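Local coordinates for protein AceL NrdHF-1-1 Intein (Metagenome, PDB 6ZGQ) that probably carries out protein splicing as an unusual, naturally split class 3 intein, held here as a linked, splice-inactive variant, at residues Q68-S71 against P72-M76. Residues are numbered along the deposited sequence; the frame is centred on the assembly and turned at random. Where two conformers were deposited one is given.
Sequences QKVS and PNHRM
Val-70 packs against the imidazole of His-74, four residues further along the chain. Val-70 CG1 lies 3.5 Å from His-74 CD2 and approaches the ring obliquely. The two side chains cross at about a right angle. In His-74, CG is anti to the backbone N (chi1 -178°), which turns the ring toward Val-70 and puts CD2 near both CB and CG1 of the valine. The other methyl, Val-70 CG2, reaches Met-76 SD at 4.0 Å. That sulfur also sits in the plane of the His-74 ring, at its edge. The methionine is bent at chi2 and chi3. Met-76 CE ends 3.4 Å from Gln-68 OE1, and the two side chains run past each other in opposite directions.

A type I beta turn from Ser-71 to His-74 sets up this packing, with Pro-72 and Asn-73 at its corners. His-74 N donates to Ser-71 O (3.1 Å, 161°), from above the carbonyl plane. The Ser-Pro-Asn-His sequence resembles the block B motif of inteins, whose histidine commonly assists the first step at the N-terminal splice junction; His-74 probably corresponds to it. His-74 NE2 and Gln-68 OE1 both hydrogen-bond Thr-153 OG1, so one hydroxyl links the two side chains. A leucine here would probably leave Thr-153 OG1 without its imidazole partner. Further out, Asn-73 is held by Asp-5 and Lys-90, and Leu-8 touches both Val-70 and His-74.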
# COMPACT_ATOMS: atom_id res chain seq x y z
N GLN A 68 4.41 1.78 5.53
CA GLN A 68 3.01 1.31 5.41
C GLN A 68 2.55 0.76 6.77
O GLN A 68 3.33 0.08 7.45
CB GLN A 68 2.89 0.27 4.28
CG GLN A 68 3.22 0.86 2.92
CD GLN A 68 2.87 -0.04 1.75
OE1 GLN A 68 2.35 -1.15 1.91
NE2 GLN A 68 3.17 0.44 0.55
N LYS A 69 1.32 1.12 7.15
CA LYS A 69 0.66 0.65 8.37
C LYS A 69 -0.61 -0.08 7.92
O LYS A 69 -1.55 0.56 7.42
CB LYS A 69 0.38 1.85 9.31
CG LYS A 69 1.66 2.56 9.76
CD LYS A 69 1.39 3.72 10.71
CE LYS A 69 2.63 4.56 10.95
NZ LYS A 69 2.82 5.58 9.87
N VAL A 70 -0.60 -1.41 8.03
CA VAL A 70 -1.57 -2.27 7.36
C VAL A 70 -2.13 -3.32 8.35
O VAL A 70 -1.51 -3.58 9.39
CB VAL A 70 -0.92 -2.94 6.12
CG1 VAL A 70 -0.20 -1.89 5.27
CG2 VAL A 70 0.07 -4.03 6.52
N SER A 71 -3.30 -3.89 8.02
CA SER A 71 -3.90 -5.00 8.77
C SER A 71 -3.11 -6.28 8.53
O SER A 71 -2.39 -6.38 7.54
CB SER A 71 -5.36 -5.19 8.36
OG SER A 71 -6.10 -4.00 8.55
N PRO A 72 -3.22 -7.28 9.43
CA PRO A 72 -2.51 -8.55 9.26
C PRO A 72 -2.64 -9.22 7.87
O PRO A 72 -1.64 -9.75 7.38
CB PRO A 72 -3.12 -9.45 10.34
CG PRO A 72 -3.53 -8.49 11.41
CD PRO A 72 -3.99 -7.25 10.69
N ASN A 73 -3.84 -9.17 7.27
CA ASN A 73 -4.14 -9.86 6.00
C ASN A 73 -4.13 -8.91 4.81
O ASN A 73 -4.61 -9.29 3.74
CB ASN A 73 -5.50 -10.59 6.06
CG ASN A 73 -5.55 -11.64 7.14
OD1 ASN A 73 -4.60 -12.41 7.32
ND2 ASN A 73 -6.65 -11.69 7.87
N HIS A 74 -3.60 -7.70 4.99
CA HIS A 74 -3.38 -6.75 3.89
C HIS A 74 -2.34 -7.32 2.92
O HIS A 74 -1.36 -7.93 3.37
CB HIS A 74 -2.90 -5.39 4.40
CG HIS A 74 -2.71 -4.40 3.31
ND1 HIS A 74 -3.77 -3.85 2.63
CD2 HIS A 74 -1.59 -3.90 2.75
CE1 HIS A 74 -3.31 -3.03 1.71
NE2 HIS A 74 -1.99 -3.04 1.75
N ARG A 75 -2.58 -7.14 1.62
CA ARG A 75 -1.69 -7.65 0.57
C ARG A 75 -0.50 -6.68 0.42
O ARG A 75 -0.70 -5.50 0.08
CB ARG A 75 -2.46 -7.83 -0.75
CG ARG A 75 -3.48 -8.96 -0.70
CD ARG A 75 -4.46 -8.93 -1.86
NE ARG A 75 -3.79 -9.11 -3.15
CZ ARG A 75 -3.60 -8.16 -4.08
NH1 ARG A 75 -4.04 -6.92 -3.90
NH2 ARG A 75 -2.97 -8.45 -5.21
N MET A 76 0.71 -7.16 0.74
CA MET A 76 1.95 -6.42 0.49
C MET A 76 2.40 -6.77 -0.92
O MET A 76 2.29 -7.94 -1.32
CB MET A 76 3.03 -6.79 1.51
CG MET A 76 2.63 -6.46 2.95
SD MET A 76 2.20 -4.73 3.15
CE MET A 76 3.82 -3.97 3.03